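Local coordinates for mannosylglycerate hydrolase MGH1-like glycoside hydrolase domain-containing protein (Thermus thermophilus, PDB 2Z07), which probably hydrolyses mannosylglycerate, a solute made under osmotic stress, to mannose and glycerate, and glucosylglycerate to glucose and glycerate, as a family 63 glycoside hydrolase, at residues Q31-S36 and G67-I72; G282-W287 and S317-E322. All coordinates share one frame; numbering follows the deposited sequence.

Contact 1. Residues Q31-S36 and G67-I72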
loop_
_atom_site.group_PDB
_atom_site.type_symbol
_atom_site.label_atom_id
_atom_site.label_comp_id
_atom_site.label_asym_id
_atom_site.label_seq_id
_atom_site.Cartn_x
_atom_site.Cartn_y
_atom_site.Cartn_z
ATOM N N GLN A 31 -10.013 11.848 2.208
ATOM C CA GLN A 31 -9.714 10.485 2.609
ATOM C C GLN A 31 -8.859 9.778 1.566
ATOM O O GLN A 31 -9.087 9.920 0.362
ATOM C CB GLN A 31 -11.011 9.709 2.839
ATOM C CG GLN A 31 -10.815 8.222 3.077
ATOM C CD GLN A 31 -12.088 7.536 3.529
ATOM O OE1 GLN A 31 -13.182 7.914 3.122
ATOM N NE2 GLN A 31 -11.950 6.513 4.365
ATOM N N TRP A 32 -7.872 9.021 2.040
ATOM C CA TRP A 32 -6.972 8.277 1.166
ATOM C C TRP A 32 -7.198 6.773 1.270
ATOM O O TRP A 32 -7.330 6.226 2.367
ATOM C CB TRP A 32 -5.519 8.595 1.512
ATOM C CG TRP A 32 -5.087 9.961 1.106
ATOM C CD1 TRP A 32 -5.622 11.154 1.512
ATOM C CD2 TRP A 32 -4.005 10.282 0.225
ATOM N NE1 TRP A 32 -4.932 12.201 0.937
ATOM C CE2 TRP A 32 -3.937 11.692 0.142
ATOM C CE3 TRP A 32 -3.086 9.513 -0.504
ATOM C CZ2 TRP A 32 -2.984 12.351 -0.643
ATOM C CZ3 TRP A 32 -2.138 10.168 -1.285
ATOM C CH2 TRP A 32 -2.096 11.575 -1.347
ATOM N N LEU A 33 -7.227 6.115 0.116
ATOM C CA LEU A 33 -7.447 4.676 0.023
ATOM C C LEU A 33 -6.432 3.846 0.808
ATOM O O LEU A 33 -6.798 3.113 1.726
ATOM C CB LEU A 33 -7.424 4.248 -1.452
ATOM C CG LEU A 33 -7.303 2.759 -1.798
ATOM C CD1 LEU A 33 -8.528 2.002 -1.312
ATOM C CD2 LEU A 33 -7.150 2.604 -3.301
ATOM N N TRP A 34 -5.160 3.963 0.447
ATOM C CA TRP A 34 -4.121 3.186 1.111
ATOM C C TRP A 34 -4.058 3.492 2.610
ATOM O O TRP A 34 -4.095 2.581 3.443
ATOM C CB TRP A 34 -2.766 3.454 0.441
ATOM C CG TRP A 34 -1.751 2.358 0.637
ATOM C CD1 TRP A 34 -2.006 1.047 0.932
ATOM C CD2 TRP A 34 -0.326 2.465 0.488
ATOM N NE1 TRP A 34 -0.830 0.330 0.972
ATOM C CE2 TRP A 34 0.216 1.175 0.702
ATOM C CE3 TRP A 34 0.545 3.522 0.190
ATOM C CZ2 TRP A 34 1.590 0.916 0.628
ATOM C CZ3 TRP A 34 1.914 3.261 0.115
ATOM C CH2 TRP A 34 2.419 1.969 0.333
ATOM N N ASP A 35 -3.979 4.776 2.945
ATOM C CA ASP A 35 -3.903 5.213 4.333
ATOM C C ASP A 35 -5.067 4.735 5.198
ATOM O O ASP A 35 -4.845 4.234 6.307
ATOM C CB ASP A 35 -3.814 6.741 4.404
ATOM C CG ASP A 35 -2.588 7.286 3.703
ATOM O OD1 ASP A 35 -2.508 7.157 2.463
ATOM O OD2 ASP A 35 -1.701 7.835 4.395
ATOM N N SER A 36 -6.297 4.894 4.702
ATOM C CA SER A 36 -7.491 4.485 5.450
ATOM C C SER A 36 -7.531 3.003 5.769
ATOM O O SER A 36 -8.111 2.600 6.774
ATOM C CB SER A 36 -8.768 4.866 4.694
ATOM O OG SER A 36 -9.039 6.254 4.812
ATOM N N GLY A 67 -16.151 0.164 -10.407
ATOM C CA GLY A 67 -15.461 -0.603 -9.384
ATOM C C GLY A 67 -14.164 -0.012 -8.848
ATOM O O GLY A 67 -13.687 -0.435 -7.791
HETATM N N MSE A 68 -13.595 0.966 -9.553
HETATM C CA MSE A 68 -12.338 1.567 -9.120
HETATM C C MSE A 68 -12.431 2.347 -7.811
HETATM O O MSE A 68 -13.412 3.046 -7.553
HETATM C CB MSE A 68 -11.766 2.511 -10.198
HETATM C CG MSE A 68 -10.371 3.068 -9.829
HETATM SE SE MSE A 68 -9.661 4.450 -10.818
HETATM C CE MSE A 68 -10.481 5.835 -10.028
ATOM N N LEU A 69 -11.405 2.198 -6.980
ATOM C CA LEU A 69 -11.317 2.942 -5.730
ATOM C C LEU A 69 -10.220 3.965 -5.985
ATOM O O LEU A 69 -9.068 3.598 -6.235
ATOM C CB LEU A 69 -10.920 2.039 -4.557
ATOM C CG LEU A 69 -12.051 1.384 -3.761
ATOM C CD1 LEU A 69 -12.853 2.453 -3.027
ATOM C CD2 LEU A 69 -12.948 0.581 -4.700
ATOM N N PRO A 70 -10.567 5.262 -5.944
ATOM C CA PRO A 70 -9.622 6.358 -6.175
ATOM C C PRO A 70 -8.633 6.465 -5.025
ATOM O O PRO A 70 -8.969 6.150 -3.885
ATOM C CB PRO A 70 -10.534 7.574 -6.277
ATOM C CG PRO A 70 -11.604 7.248 -5.271
ATOM C CD PRO A 70 -11.894 5.787 -5.563
ATOM N N HIS A 71 -7.416 6.913 -5.305
ATOM C CA HIS A 71 -6.444 7.004 -4.232
ATOM C C HIS A 71 -6.817 8.121 -3.264
ATOM O O HIS A 71 -6.270 8.214 -2.161
ATOM C CB HIS A 71 -5.026 7.177 -4.800
ATOM C CG HIS A 71 -4.644 8.588 -5.133
ATOM N ND1 HIS A 71 -5.301 9.340 -6.082
ATOM C CD2 HIS A 71 -3.619 9.354 -4.687
ATOM C CE1 HIS A 71 -4.696 10.508 -6.208
ATOM N NE2 HIS A 71 -3.672 10.542 -5.373
ATOM N N ILE A 72 -7.782 8.944 -3.675
ATOM C CA ILE A 72 -8.259 10.051 -2.857
ATOM C C ILE A 72 -9.739 10.344 -3.073
ATOM O O ILE A 72 -10.229 10.361 -4.207
ATOM C CB ILE A 72 -7.507 11.365 -3.159
ATOM C CG1 ILE A 72 -6.013 11.211 -2.879
ATOM C CG2 ILE A 72 -8.088 12.491 -2.312
ATOM C CD1 ILE A 72 -5.198 12.424 -3.294
HETATM O O HOH W 1 -4.629 6.293 -1.188
#
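Ile72 lays its CG1-CD1 arm over one face of the Trp32 indole, with CG1 3.8 Å from the centroid of the six-membered ring and only 14° off its normal, a CH-pi contact. Its outer methyl slides along the same face, CD1 reaching CZ2 of Trp32 at 3.5 Å. In Trp32, CG lies anti to the carbonyl carbon (chi1 -72°), which stands the indole alongside Ile72 and His71, all three side chains pointing the same way. The His71 ring turns its edge to the face of the six-membered ring, the planes 79° apart, and brings CD2 to 3.8 Å from Trp32 CZ3; its ND1 is hydrogen-bonded to Ser99, just after strand 97-98. An alanine in place of Trp32 would probably leave the Ile72 arm without the face it lies over and the His71 edge without its aromatic partner. In the backbone, Leu33 N donates to His71 O at 3.2 Å, the donor standing well above the carbonyl plane. Water 1 gives the same oxygen a second bond and accepts one from Trp34 N, so the carbonyl ties down the first turn of the helix. Both methyls of Leu33 come to 4.0 Å from Leu69 CB, from the same side, the two side chains crossing at about a right angle, with Phe138 and Leu58 from two helices packing on Leu33. Trp32 and Ile72 form an antiparallel non-hydrogen-bonded pair in the small sheet of strands 31-32, 72-74 and 97-98, and Trp32 is also the N-cap residue of helix 33-43. This strand-to-helix junction carries Trp32, Leu33, Trp34 and Asp35, all probable substrate-binding residues, consistent with a place in the wall of the active site, the Trp32 side chain lying about 6 Å from that of Asp165, the probable proton donor.

Contact 2. Residues G282-W287 and S317-E322; sequences GFYFSW and SLLAQE
A G1 beta bulge, in which Gly282 and Phe283 both face Asp278, starts the strand that packs here against helix 313-326. The positive phi of Gly282 (66°) suits glycine at this first bulge position, and Phe283 and Tyr284 follow it as the two aromatic residues that meet the helix. Leu319 serves both of them with its two methyls. Its CD1 lies 3.8 Å from CD1 of Phe283, approaching the ring obliquely, while its CD2 comes to the rim of Tyr284, near the ring plane and 4.0 Å from CE2. The leucine side chain crosses each aromatic side chain at about a right angle, so that one methyl serves each ring. One helical turn further on, Glu322 offers the aliphatic part of its chain: CG is anti to the backbone N (chi1 -177°), which carries it out toward the strand and sets it 3.7 Å from Phe283 CE1. The bend at chi2 then turns the carboxylate off, its plane 61° from that of the ring, to salt bridges with Arg325 and Lys298 and a hydrogen bond from Trp326. The methylene thus packs on the aromatic ring while the buried charge is met by other partners. Phe303 stacks edge-to-face with Phe283, and Trp277 of strand 277-278 does the same with Tyr284, whose OH is bonded to Glu274 of helix 260-275. No direct hydrogen bond joins the two segments; the polar link runs through one water. Water 2 donates to Gly282 O at 2.8 Å and to Leu318 O at 3.0 Å, joining the bulge carbonyl to a carbonyl of the helix.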
loop_
_atom_site.group_PDB
_atom_site.type_symbol
_atom_site.label_atom_id
_atom_site.label_comp_id
_atom_site.label_asym_id
_atom_site.label_seq_id
_atom_site.Cartn_x
_atom_site.Cartn_y
_atom_site.Cartn_z
ATOM N N GLY A 282 19.424 -11.382 -7.428
ATOM C CA GLY A 282 18.937 -11.934 -6.178
ATOM C C GLY A 282 17.922 -11.014 -5.523
ATOM O O GLY A 282 17.976 -10.783 -4.311
ATOM N N PHE A 283 16.986 -10.493 -6.319
ATOM C CA PHE A 283 15.972 -9.571 -5.805
ATOM C C PHE A 283 14.772 -9.470 -6.757
ATOM O O PHE A 283 14.853 -9.861 -7.927
ATOM C CB PHE A 283 16.598 -8.178 -5.625
ATOM C CG PHE A 283 15.998 -7.368 -4.502
ATOM C CD1 PHE A 283 16.193 -7.744 -3.176
ATOM C CD2 PHE A 283 15.253 -6.225 -4.770
ATOM C CE1 PHE A 283 15.658 -6.996 -2.131
ATOM C CE2 PHE A 283 14.711 -5.465 -3.732
ATOM C CZ PHE A 283 14.914 -5.853 -2.405
ATOM N N TYR A 284 13.657 -8.957 -6.243
ATOM C CA TYR A 284 12.444 -8.760 -7.043
ATOM C C TYR A 284 12.470 -7.321 -7.580
ATOM O O TYR A 284 12.677 -6.375 -6.814
ATOM C CB TYR A 284 11.187 -8.927 -6.179
ATOM C CG TYR A 284 10.801 -10.352 -5.829
ATOM C CD1 TYR A 284 10.021 -11.122 -6.692
ATOM C CD2 TYR A 284 11.193 -10.918 -4.617
ATOM C CE1 TYR A 284 9.637 -12.430 -6.344
ATOM C CE2 TYR A 284 10.825 -12.208 -4.265
ATOM C CZ TYR A 284 10.048 -12.962 -5.126
ATOM O OH TYR A 284 9.702 -14.245 -4.761
ATOM N N PHE A 285 12.264 -7.161 -8.886
ATOM C CA PHE A 285 12.250 -5.840 -9.507
ATOM C C PHE A 285 10.902 -5.544 -10.154
ATOM O O PHE A 285 10.151 -6.461 -10.489
ATOM C CB PHE A 285 13.311 -5.734 -10.616
ATOM C CG PHE A 285 14.736 -5.735 -10.124
ATOM C CD1 PHE A 285 15.128 -4.917 -9.073
ATOM C CD2 PHE A 285 15.698 -6.527 -10.750
ATOM C CE1 PHE A 285 16.459 -4.884 -8.651
ATOM C CE2 PHE A 285 17.032 -6.500 -10.335
ATOM C CZ PHE A 285 17.410 -5.676 -9.283
ATOM N N SER A 286 10.601 -4.259 -10.326
ATOM C CA SER A 286 9.386 -3.852 -11.015
ATOM C C SER A 286 9.776 -3.895 -12.489
ATOM O O SER A 286 10.968 -3.846 -12.811
ATOM C CB SER A 286 8.984 -2.426 -10.632
ATOM O OG SER A 286 8.467 -2.379 -9.315
ATOM N N TRP A 287 8.795 -4.006 -13.383
ATOM C CA TRP A 287 9.086 -4.048 -14.817
ATOM C C TRP A 287 8.531 -2.837 -15.573
ATOM O O TRP A 287 7.431 -2.361 -15.293
ATOM C CB TRP A 287 8.529 -5.332 -15.448
ATOM C CG TRP A 287 9.275 -6.583 -15.085
ATOM C CD1 TRP A 287 10.393 -6.683 -14.300
ATOM C CD2 TRP A 287 8.976 -7.914 -15.522
ATOM N NE1 TRP A 287 10.808 -7.990 -14.224
ATOM C CE2 TRP A 287 9.957 -8.768 -14.964
ATOM C CE3 TRP A 287 7.973 -8.470 -16.329
ATOM C CZ2 TRP A 287 9.964 -10.149 -15.188
ATOM C CZ3 TRP A 287 7.982 -9.847 -16.551
ATOM C CH2 TRP A 287 8.971 -10.668 -15.983
ATOM N N SER A 317 15.175 -16.656 1.939
ATOM C CA SER A 317 16.422 -16.555 2.691
ATOM C C SER A 317 17.408 -15.648 1.964
ATOM O O SER A 317 18.228 -14.988 2.596
ATOM C CB SER A 317 17.043 -17.935 2.916
ATOM O OG SER A 317 17.532 -18.468 1.705
ATOM N N LEU A 318 17.336 -15.606 0.636
ATOM C CA LEU A 318 18.237 -14.731 -0.104
ATOM C C LEU A 318 17.799 -13.302 0.179
ATOM O O LEU A 318 18.613 -12.382 0.230
ATOM C CB LEU A 318 18.175 -15.013 -1.608
ATOM C CG LEU A 318 18.784 -16.336 -2.079
ATOM C CD1 LEU A 318 18.482 -16.541 -3.561
ATOM C CD2 LEU A 318 20.293 -16.324 -1.824
ATOM N N LEU A 319 16.497 -13.128 0.370
ATOM C CA LEU A 319 15.938 -11.814 0.668
ATOM C C LEU A 319 16.358 -11.409 2.085
ATOM O O LEU A 319 16.669 -10.251 2.348
ATOM C CB LEU A 319 14.412 -11.875 0.571
ATOM C CG LEU A 319 13.694 -10.945 -0.416
ATOM C CD1 LEU A 319 14.470 -10.808 -1.721
ATOM C CD2 LEU A 319 12.286 -11.490 -0.663
ATOM N N ALA A 320 16.356 -12.376 2.997
ATOM C CA ALA A 320 16.735 -12.113 4.380
ATOM C C ALA A 320 18.190 -11.655 4.398
ATOM O O ALA A 320 18.537 -10.695 5.078
ATOM C CB ALA A 320 16.560 -13.374 5.226
ATOM N N GLN A 321 19.028 -12.341 3.624
ATOM C CA GLN A 321 20.447 -12.009 3.536
ATOM C C GLN A 321 20.642 -10.602 2.995
ATOM O O GLN A 321 21.554 -9.890 3.419
ATOM C CB GLN A 321 21.172 -13.013 2.637
ATOM C CG GLN A 321 21.137 -14.430 3.182
ATOM C CD GLN A 321 21.801 -15.440 2.267
ATOM O OE1 GLN A 321 21.719 -16.643 2.500
ATOM N NE2 GLN A 321 22.461 -14.957 1.223
ATOM N N GLU A 322 19.788 -10.204 2.053
ATOM C CA GLU A 322 19.874 -8.869 1.469
ATOM C C GLU A 322 19.475 -7.826 2.514
ATOM O O GLU A 322 20.131 -6.795 2.652
ATOM C CB GLU A 322 18.952 -8.759 0.247
ATOM C CG GLU A 322 19.003 -7.417 -0.493
ATOM C CD GLU A 322 20.333 -7.168 -1.196
ATOM O OE1 GLU A 322 21.091 -8.136 -1.398
ATOM O OE2 GLU A 322 20.618 -6.005 -1.562
HETATM O O HOH W 2 19.846 -11.411 -2.371
#

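Contacts 1 and 2 are both largely buried, but they lie on opposite sides of the chain's centre, their own centres about 29 Å apart. Contact 1 sits closer to the middle, about 10 Å from it, against about 19 Å for contact 2. They share no helix or strand: contact 1 joins a strand-to-helix junction to the loop that leads into the next strand, 72-74, whereas contact 2 packs helix 313-326 on the start of strand 283-288, in another sheet. Contact 1 has an edge-to-face aromatic pair, a direct backbone bond and probable substrate-binding residues; contact 2, away from the annotated sites, sets the aliphatic part of a glutamate against a ring, with only a water as polar link.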